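Local coordinates for protein carbohydrate binding module (Ruminococcus flavefaciens, PDB 4V1L) that probably binds plant cell-wall polysaccharide as a small beta-sandwich carbohydrate-binding module, at residues A[10-15]-A[24-29]; A[56-61]-A[113-118]; A[65-70]-A[99-104]. All blocks are in the same frame, centred on the assembly; numbering follows the deposited sequence.

Contact 1: A[10-15]-A[24-29]; sequences PNKKVT and RMIGFS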
loop_
_atom_site.group_PDB
_atom_site.type_symbol
_atom_site.label_atom_id
_atom_site.label_comp_id
_atom_site.label_asym_id
_atom_site.label_seq_id
_atom_site.Cartn_x
_atom_site.Cartn_y
_atom_site.Cartn_z
ATOM N N PRO A 10 -10.502 1.576 4.976
ATOM C CA PRO A 10 -10.136 2.537 6.043
ATOM C C PRO A 10 -10.761 3.917 5.906
ATOM O O PRO A 10 -10.747 4.657 6.880
ATOM C CB PRO A 10 -8.621 2.678 5.892
ATOM C CG PRO A 10 -8.289 2.197 4.545
ATOM C CD PRO A 10 -9.409 1.336 4.020
ATOM N N ASN A 11 -11.318 4.243 4.737
ATOM C CA ASN A 11 -11.920 5.560 4.488
ATOM C C ASN A 11 -11.001 6.663 4.990
ATOM O O ASN A 11 -11.407 7.563 5.729
ATOM C CB ASN A 11 -13.298 5.670 5.157
ATOM C CG ASN A 11 -14.055 6.914 4.740
ATOM O OD1 ASN A 11 -14.032 7.308 3.578
ATOM N ND2 ASN A 11 -14.754 7.527 5.688
ATOM N N LYS A 12 -9.743 6.568 4.605
ATOM C CA LYS A 12 -8.728 7.459 5.157
ATOM C C LYS A 12 -8.462 8.640 4.228
ATOM O O LYS A 12 -7.989 8.457 3.112
ATOM C CB LYS A 12 -7.448 6.696 5.419
ATOM C CG LYS A 12 -6.430 7.556 6.152
ATOM C CD LYS A 12 -5.183 6.798 6.433
ATOM C CE LYS A 12 -4.162 7.728 7.090
ATOM N NZ LYS A 12 -4.667 8.353 8.345
ATOM N N LYS A 13 -8.744 9.850 4.706
ATOM C CA LYS A 13 -8.532 11.058 3.914
ATOM C C LYS A 13 -7.056 11.418 4.000
ATOM O O LYS A 13 -6.485 11.439 5.080
ATOM C CB LYS A 13 -9.387 12.234 4.414
ATOM C CG LYS A 13 -9.319 13.467 3.514
ATOM C CD LYS A 13 -10.170 14.599 4.076
ATOM C CE LYS A 13 -9.394 15.908 4.208
ATOM N NZ LYS A 13 -9.555 16.801 3.029
ATOM N N VAL A 14 -6.458 11.701 2.854
ATOM C CA VAL A 14 -5.053 12.084 2.816
ATOM C C VAL A 14 -4.945 13.403 2.053
ATOM O O VAL A 14 -5.533 13.545 0.969
ATOM C CB VAL A 14 -4.225 11.025 2.091
ATOM C CG1 VAL A 14 -2.740 11.447 2.008
ATOM C CG2 VAL A 14 -4.348 9.683 2.786
ATOM N N THR A 15 -4.176 14.357 2.599
ATOM C CA THR A 15 -3.847 15.607 1.881
ATOM C C THR A 15 -2.322 15.608 1.706
ATOM O O THR A 15 -1.580 15.798 2.676
ATOM C CB THR A 15 -4.299 16.827 2.689
ATOM O OG1 THR A 15 -5.718 16.749 2.911
ATOM C CG2 THR A 15 -3.988 18.108 1.956
ATOM N N ARG A 24 5.209 10.594 4.538
ATOM C CA ARG A 24 4.646 10.296 3.227
ATOM C C ARG A 24 4.336 8.811 2.996
ATOM O O ARG A 24 3.780 8.468 1.922
ATOM C CB ARG A 24 5.524 10.882 2.129
ATOM C CG ARG A 24 5.448 12.409 2.101
ATOM C CD ARG A 24 6.398 13.020 1.097
ATOM N NE ARG A 24 6.245 14.474 1.003
ATOM C CZ ARG A 24 7.250 15.315 0.822
ATOM N NH1 ARG A 24 8.504 14.855 0.714
ATOM N NH2 ARG A 24 7.019 16.622 0.748
ATOM N N MET A 25 4.628 7.940 3.971
ATOM C CA MET A 25 4.202 6.541 3.860
ATOM C C MET A 25 3.084 6.269 4.842
ATOM O O MET A 25 3.224 6.471 6.057
ATOM C CB MET A 25 5.358 5.590 4.082
ATOM C CG MET A 25 6.479 5.778 3.075
ATOM S SD MET A 25 7.598 4.357 2.989
ATOM C CE MET A 25 6.722 3.355 1.780
ATOM N N ILE A 26 1.944 5.890 4.293
ATOM C CA ILE A 26 0.744 5.667 5.091
ATOM C C ILE A 26 0.651 4.183 5.415
ATOM O O ILE A 26 0.581 3.358 4.524
ATOM C CB ILE A 26 -0.507 6.141 4.349
ATOM C CG1 ILE A 26 -0.417 7.658 4.118
ATOM C CG2 ILE A 26 -1.764 5.897 5.160
ATOM C CD1 ILE A 26 -1.149 8.093 2.882
ATOM N N GLY A 27 0.671 3.858 6.704
ATOM C CA GLY A 27 0.766 2.477 7.138
ATOM C C GLY A 27 -0.558 1.843 7.533
ATOM O O GLY A 27 -1.441 2.510 8.082
ATOM N N PHE A 28 -0.694 0.549 7.243
ATOM C CA PHE A 28 -1.840 -0.248 7.667
ATOM C C PHE A 28 -1.281 -1.513 8.279
ATOM O O PHE A 28 -0.469 -2.211 7.661
ATOM C CB PHE A 28 -2.750 -0.575 6.456
ATOM C CG PHE A 28 -3.255 0.662 5.758
ATOM C CD1 PHE A 28 -4.358 1.315 6.264
ATOM C CD2 PHE A 28 -2.568 1.201 4.691
ATOM C CE1 PHE A 28 -4.802 2.484 5.678
ATOM C CE2 PHE A 28 -2.994 2.378 4.096
ATOM C CZ PHE A 28 -4.117 3.011 4.575
ATOM N N SER A 29 -1.729 -1.827 9.479
ATOM C CA SER A 29 -1.301 -3.055 10.151
ATOM C C SER A 29 -1.872 -4.287 9.449
ATOM O O SER A 29 -3.071 -4.348 9.145
ATOM C CB SER A 29 -1.738 -3.054 11.607
ATOM O OG SER A 29 -1.187 -1.917 12.312
#
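A lysine at the partly exposed edge gives its methylenes to the apolar packing here: the chain of Lys12 passes obliquely over Ile26 CG2. The torsions explain it: CG stands anti to the backbone N (chi1 -173°), the chain runs straight through CE, and it bends only at the last torsion, which turns NZ aside. Lys12 CE then rests 3.6 Å from Ile26 CG2 and Lys12 CD 3.8 Å from the same methyl, while CD also comes within 4.4 Å of Phe28 CZ.

Further along, Val14 and Ile26 meet tip to tip: Ile26 CD1 sits under both valine methyls, 3.6 Å from Val14 CG2 and 3.8 Å from Val14 CG1. At the other end the Pro10 ring crosses the Phe28 side chain at about a right angle, with Pro10 CG 3.7 Å from Phe28 CE1. The two strands run nearly antiparallel, 167° between directions, but their segment axes come no nearer than 10.6 Å, as expected for facing sheets. The pairing confirms it. Strand 12-15 makes backbone hydrogen bonds to strand 121-131, Lys12 with Ile124 at a G1 bulge shared with Asn11, and Val14 with Phe122; strand 25-29 makes its own to 109-113, Ile26 with Phe112 and Phe28 with Ile110.

Everything that touches here is carbon, and Lys12, Val14, Ile26 and Phe28 make backbone hydrogen bonds within their own sheets. The two layers are therefore joined by apolar packing alone at this point, with the lysine methylenes covering the ground between Ile26 and Phe28.

Contact 2: A[56-61]-A[113-118]; sequences KYVGQF and GVWWID
A chi1 of 158° swings the Tyr57 ring away from its own N and along the strand until OH reaches Gly113 O; Trp115, with chi1 at -55°, lays its indole across Gly59 and Gln60. The Tyr57 OH donates to Gly113 O at 2.7 Å, almost straight along the carbonyl and near the plane of the phenol ring.

Gly59 CA packs over the five-membered ring of Trp115, 3.8 Å from its centroid, a CH-pi contact. Beyond it, Gln60 crosses the indole with its amide turned 85° to the ring, and Trp115 NE1 gives its hydrogen to Gln60 OE1 at 3.0 Å, in the indole plane and on a lone pair of the amide oxygen. Gln60 NE2 bonds to Gly76 O, so both ends of the amide are tied and its rotation is fixed.

Val58 O receives two backbone donors, Trp115 N at 2.8 Å and Trp116 N at 3.1 Å; in return Val58 N bonds to Trp116 O. At the far end Asp118 OD2 takes Lys56 N at 2.8 Å from above the carboxylate plane, and OD1 takes Trp116 NE1. Lys56 NZ remains 4.5 Å from Asp118 OD2, with a water between them that bonds weakly to the lysine.

A bound glycerol and a bound hexaethylene glycol each come within about 4 Å of the Trp115 side chain at their nearest atoms, consistent with a surface able to hold polyols, though both probably came from the crystallisation liquor. Trp115 and Trp116 facing Val58 make a classic beta bulge in an antiparallel sheet.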
loop_
_atom_site.group_PDB
_atom_site.type_symbol
_atom_site.label_atom_id
_atom_site.label_comp_id
_atom_site.label_asym_id
_atom_site.label_seq_id
_atom_site.Cartn_x
_atom_site.Cartn_y
_atom_site.Cartn_z
ATOM N N LYS A 56 -1.824 12.270 -11.958
ATOM C CA LYS A 56 -0.675 11.410 -11.711
ATOM C C LYS A 56 -0.344 11.218 -10.254
ATOM O O LYS A 56 -0.332 12.162 -9.489
ATOM C CB LYS A 56 0.578 11.870 -12.467
ATOM C CG LYS A 56 0.781 11.127 -13.772
ATOM C CD LYS A 56 2.113 11.450 -14.447
ATOM C CE LYS A 56 2.181 12.872 -14.940
ATOM N NZ LYS A 56 1.076 13.298 -15.826
ATOM N N TYR A 57 -0.088 9.961 -9.924
ATOM C CA TYR A 57 0.477 9.491 -8.665
ATOM C C TYR A 57 1.881 8.970 -8.918
ATOM O O TYR A 57 2.141 8.298 -9.919
ATOM C CB TYR A 57 -0.386 8.346 -8.110
ATOM C CG TYR A 57 0.332 7.435 -7.125
ATOM C CD1 TYR A 57 0.383 7.749 -5.769
ATOM C CD2 TYR A 57 0.953 6.260 -7.549
ATOM C CE1 TYR A 57 1.036 6.924 -4.863
ATOM C CE2 TYR A 57 1.598 5.436 -6.650
ATOM C CZ TYR A 57 1.632 5.760 -5.311
ATOM O OH TYR A 57 2.275 4.925 -4.437
ATOM N N VAL A 58 2.783 9.290 -8.003
ATOM C CA VAL A 58 4.094 8.701 -7.960
ATOM C C VAL A 58 4.345 8.251 -6.525
ATOM O O VAL A 58 4.133 9.008 -5.599
ATOM C CB VAL A 58 5.198 9.698 -8.341
ATOM C CG1 VAL A 58 6.557 9.003 -8.366
ATOM C CG2 VAL A 58 4.930 10.332 -9.709
ATOM N N GLY A 59 4.811 7.017 -6.352
ATOM C CA GLY A 59 5.103 6.533 -5.013
ATOM C C GLY A 59 5.706 5.150 -5.010
ATOM O O GLY A 59 6.086 4.621 -6.044
ATOM N N GLN A 60 5.762 4.572 -3.820
ATOM C CA GLN A 60 6.351 3.264 -3.583
ATOM C C GLN A 60 5.668 2.637 -2.385
ATOM O O GLN A 60 5.230 3.337 -1.465
ATOM C CB GLN A 60 7.827 3.363 -3.216
ATOM C CG GLN A 60 8.789 3.476 -4.358
ATOM C CD GLN A 60 10.180 3.696 -3.897
ATOM O OE1 GLN A 60 10.564 4.823 -3.624
ATOM N NE2 GLN A 60 10.980 2.622 -3.827
ATOM N N PHE A 61 5.649 1.307 -2.369
ATOM C CA PHE A 61 5.189 0.571 -1.226
ATOM C C PHE A 61 6.364 0.077 -0.393
ATOM O O PHE A 61 7.461 -0.146 -0.900
ATOM C CB PHE A 61 4.352 -0.630 -1.679
ATOM C CG PHE A 61 2.996 -0.265 -2.259
ATOM C CD1 PHE A 61 2.879 0.341 -3.497
ATOM C CD2 PHE A 61 1.843 -0.578 -1.576
ATOM C CE1 PHE A 61 1.632 0.645 -4.042
ATOM C CE2 PHE A 61 0.596 -0.265 -2.107
ATOM C CZ PHE A 61 0.492 0.317 -3.351
ATOM N N GLY A 113 3.311 4.620 0.058
ATOM C CA GLY A 113 4.083 5.852 -0.038
ATOM C C GLY A 113 3.530 6.716 -1.154
ATOM O O GLY A 113 3.269 6.238 -2.278
ATOM N N VAL A 114 3.321 7.992 -0.838
ATOM C CA VAL A 114 2.855 8.983 -1.818
ATOM C C VAL A 114 3.921 10.040 -1.986
ATOM O O VAL A 114 4.052 10.930 -1.123
ATOM C CB VAL A 114 1.543 9.677 -1.365
ATOM C CG1 VAL A 114 0.974 10.534 -2.514
ATOM C CG2 VAL A 114 0.547 8.654 -0.889
ATOM N N TRP A 115 4.721 9.934 -3.041
ATOM C CA TRP A 115 5.762 10.909 -3.284
ATOM C C TRP A 115 5.207 12.150 -3.993
ATOM O O TRP A 115 5.776 13.237 -3.905
ATOM C CB TRP A 115 6.910 10.354 -4.134
ATOM C CG TRP A 115 7.592 9.097 -3.657
ATOM C CD1 TRP A 115 8.340 8.277 -4.438
ATOM C CD2 TRP A 115 7.612 8.518 -2.325
ATOM N NE1 TRP A 115 8.830 7.244 -3.692
ATOM C CE2 TRP A 115 8.384 7.351 -2.399
ATOM C CE3 TRP A 115 7.019 8.852 -1.091
ATOM C CZ2 TRP A 115 8.619 6.536 -1.281
ATOM C CZ3 TRP A 115 7.250 8.055 0.017
ATOM C CH2 TRP A 115 8.043 6.890 -0.084
ATOM N N TRP A 116 4.098 11.962 -4.702
ATOM C CA TRP A 116 3.399 13.041 -5.401
ATOM C C TRP A 116 2.029 12.561 -5.809
ATOM O O TRP A 116 1.875 11.399 -6.160
ATOM C CB TRP A 116 4.161 13.451 -6.677
ATOM C CG TRP A 116 3.601 14.637 -7.396
ATOM C CD1 TRP A 116 2.770 14.635 -8.491
ATOM C CD2 TRP A 116 3.792 16.002 -7.053
ATOM N NE1 TRP A 116 2.457 15.906 -8.862
ATOM C CE2 TRP A 116 3.080 16.780 -8.004
ATOM C CE3 TRP A 116 4.504 16.646 -6.052
ATOM C CZ2 TRP A 116 3.055 18.177 -7.958
ATOM C CZ3 TRP A 116 4.488 18.051 -6.006
ATOM C CH2 TRP A 116 3.771 18.790 -6.952
ATOM N N ILE A 117 1.035 13.443 -5.796
ATOM C CA ILE A 117 -0.251 13.167 -6.436
ATOM C C ILE A 117 -0.837 14.495 -6.909
ATOM O O ILE A 117 -0.848 15.485 -6.154
ATOM C CB ILE A 117 -1.210 12.342 -5.545
ATOM C CG1 ILE A 117 -2.391 11.805 -6.360
ATOM C CG2 ILE A 117 -1.672 13.100 -4.302
ATOM C CD1 ILE A 117 -3.163 10.718 -5.636
ATOM N N ASP A 118 -1.252 14.537 -8.172
ATOM C CA ASP A 118 -1.699 15.788 -8.785
ATOM C C ASP A 118 -2.884 16.417 -8.039
ATOM O O ASP A 118 -2.890 17.614 -7.799
ATOM C CB ASP A 118 -2.108 15.593 -10.242
ATOM C CG ASP A 118 -0.931 15.525 -11.198
ATOM O OD1 ASP A 118 0.164 16.006 -10.865
ATOM O OD2 ASP A 118 -1.125 14.980 -12.298
HETATM O O HOH W 1 0.269 16.079 -14.279
#

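Contact 3: A[65-70]-A[99-104]; sequences TTDSAN and SSIIQT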
loop_
_atom_site.group_PDB
_atom_site.type_symbol
_atom_site.label_atom_id
_atom_site.label_comp_id
_atom_site.label_asym_id
_atom_site.label_seq_id
_atom_site.Cartn_x
_atom_site.Cartn_y
_atom_site.Cartn_z
ATOM N N THR A 65 9.206 -7.036 7.191
ATOM C CA THR A 65 9.683 -8.382 6.817
ATOM C C THR A 65 10.302 -9.074 8.022
ATOM O O THR A 65 10.536 -8.462 9.068
ATOM C CB THR A 65 10.769 -8.351 5.709
ATOM O OG1 THR A 65 11.992 -7.855 6.270
ATOM C CG2 THR A 65 10.326 -7.487 4.532
ATOM N N THR A 66 10.617 -10.354 7.848
ATOM C CA THR A 66 11.274 -11.143 8.883
ATOM C C THR A 66 12.795 -11.092 8.794
ATOM O O THR A 66 13.469 -11.831 9.519
ATOM C CB THR A 66 10.886 -12.626 8.751
ATOM O OG1 THR A 66 11.198 -13.054 7.421
ATOM C CG2 THR A 66 9.415 -12.784 9.011
ATOM N N ASP A 67 13.327 -10.267 7.894
ATOM C CA ASP A 67 14.741 -10.291 7.556
ATOM C C ASP A 67 15.481 -9.311 8.471
ATOM O O ASP A 67 15.651 -8.115 8.118
ATOM C CB ASP A 67 14.916 -9.908 6.077
ATOM C CG ASP A 67 16.329 -10.136 5.565
ATOM O OD1 ASP A 67 17.210 -10.501 6.361
ATOM O OD2 ASP A 67 16.544 -9.895 4.359
ATOM N N SER A 68 15.931 -9.828 9.619
ATOM C CA SER A 68 16.621 -9.003 10.619
ATOM C C SER A 68 17.855 -8.315 10.064
ATOM O O SER A 68 18.151 -7.173 10.439
ATOM C CB SER A 68 16.988 -9.828 11.864
ATOM O OG SER A 68 17.974 -10.806 11.583
ATOM N N ALA A 69 18.563 -8.980 9.173
ATOM C CA ALA A 69 19.785 -8.399 8.636
ATOM C C ALA A 69 19.527 -7.198 7.735
ATOM O O ALA A 69 20.426 -6.405 7.487
ATOM C CB ALA A 69 20.597 -9.437 7.888
ATOM N N ASN A 70 18.318 -7.083 7.220
ATOM C CA ASN A 70 17.943 -5.958 6.383
ATOM C C ASN A 70 16.890 -5.083 7.096
ATOM O O ASN A 70 16.005 -4.453 6.471
ATOM C CB ASN A 70 17.514 -6.494 5.026
ATOM C CG ASN A 70 18.718 -7.000 4.221
ATOM O OD1 ASN A 70 19.675 -6.249 4.007
ATOM N ND2 ASN A 70 18.715 -8.261 3.833
ATOM N N SER A 99 7.757 -11.064 -1.117
ATOM C CA SER A 99 6.585 -11.831 -0.683
ATOM C C SER A 99 6.989 -12.968 0.266
ATOM O O SER A 99 6.322 -13.203 1.247
ATOM C CB SER A 99 5.712 -12.294 -1.878
ATOM O OG SER A 99 6.418 -13.084 -2.779
ATOM N N SER A 100 8.117 -13.636 0.005
ATOM C CA SER A 100 8.512 -14.767 0.842
ATOM C C SER A 100 8.938 -14.394 2.248
ATOM O O SER A 100 9.033 -15.256 3.120
ATOM C CB SER A 100 9.627 -15.561 0.174
ATOM O OG SER A 100 10.832 -14.814 0.190
ATOM N N ILE A 101 9.211 -13.117 2.493
ATOM C CA ILE A 101 9.659 -12.698 3.836
ATOM C C ILE A 101 8.754 -11.658 4.497
ATOM O O ILE A 101 9.106 -11.130 5.545
ATOM C CB ILE A 101 11.104 -12.155 3.801
ATOM C CG1 ILE A 101 11.227 -11.006 2.796
ATOM C CG2 ILE A 101 12.086 -13.293 3.520
ATOM C CD1 ILE A 101 12.532 -10.193 2.940
ATOM N N ILE A 102 7.593 -11.367 3.918
ATOM C CA ILE A 102 6.715 -10.363 4.567
ATOM C C ILE A 102 6.353 -10.828 5.972
ATOM O O ILE A 102 6.054 -12.027 6.211
ATOM C CB ILE A 102 5.457 -10.070 3.729
ATOM C CG1 ILE A 102 5.842 -9.222 2.514
ATOM C CG2 ILE A 102 4.366 -9.386 4.562
ATOM C CD1 ILE A 102 4.708 -8.961 1.550
ATOM N N GLN A 103 6.395 -9.894 6.907
ATOM C CA GLN A 103 6.032 -10.149 8.288
ATOM C C GLN A 103 4.662 -9.592 8.582
ATOM O O GLN A 103 4.477 -8.380 8.745
ATOM C CB GLN A 103 7.055 -9.535 9.255
ATOM C CG GLN A 103 6.683 -9.638 10.729
ATOM C CD GLN A 103 6.531 -11.079 11.199
ATOM O OE1 GLN A 103 5.565 -11.764 10.875
ATOM N NE2 GLN A 103 7.507 -11.558 11.972
ATOM N N THR A 104 3.662 -10.478 8.663
ATOM C CA THR A 104 2.313 -10.027 8.989
ATOM C C THR A 104 2.042 -9.971 10.479
ATOM O O THR A 104 1.000 -9.455 10.907
ATOM C CB THR A 104 1.249 -10.916 8.309
ATOM O OG1 THR A 104 1.347 -12.262 8.789
ATOM C CG2 THR A 104 1.460 -10.892 6.790
HETATM O O HOH W 2 9.879 -15.151 6.500
#
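Two surface loops of the sandwich meet here, the turn after strand 55-64 and the type I turn Ser99-Ile102 at the end of helix 96-99, and a single backbone bridge between Thr65 and Ile102 joins them. The bond across it runs from Thr66 N to Ile101 O, 2.9 Å long and close to the line of the carbonyl. Beside it Thr65 CA makes a CA-H...O contact to Ile101 O at 3.1 Å, strongly bent (121° at H).

Ile101 has CG1 placed between its backbone N and carbonyl carbon (chi1 56°), which carries the chain out alongside Thr65, both pointing the same way. Its CD1 lies 3.8 Å from Thr65 CB and equally far from Thr65 CG2, and 4.0 Å from Asp67 CB. Gln103 CB presses on Thr65 C at 3.5 Å. The Gln103 amide swings across Thr66, bringing NE2 to 3.7 Å from Thr66 CG2; its oxygen is taken by Gln105 N.

The 65-70 loop keeps its own shape. Thr65 OG1 accepts from Asp67 N in an ST turn, and Asn70 ND2 reaches Asp67 OD2 at 2.8 Å in a nearly straight bond.

Between residues 65-70 and 99-104 there is one firm hydrogen bond and a patch of methyl packing, with a Gln103-Ser64 backbone bond next to the bridge. The segments thus meet mainly through Ile101, whose carbonyl takes the polar link while its side chain covers Thr65.

In the fold
Contact 1 comes first along the chain and closes before the other two begin; contact 3 then falls within the span between the two segments of contact 2, and 56-61 and 65-70 adjoin in sequence. Contacts 1 and 2 have centres 12 Å apart and touch: Arg24 O bonds, in all probability, to Val114 N, and Met25 packs on Trp115; both reach the sheet holding strands 25-29, 55-64 and 109-113. Contact 3 sits about 24 Å from contact 2 and 22 Å from contact 1, centre to centre. The three thus sample different levels of one compact module: the interface between its sheets, pairing within one sheet, and a join between loops at the surface.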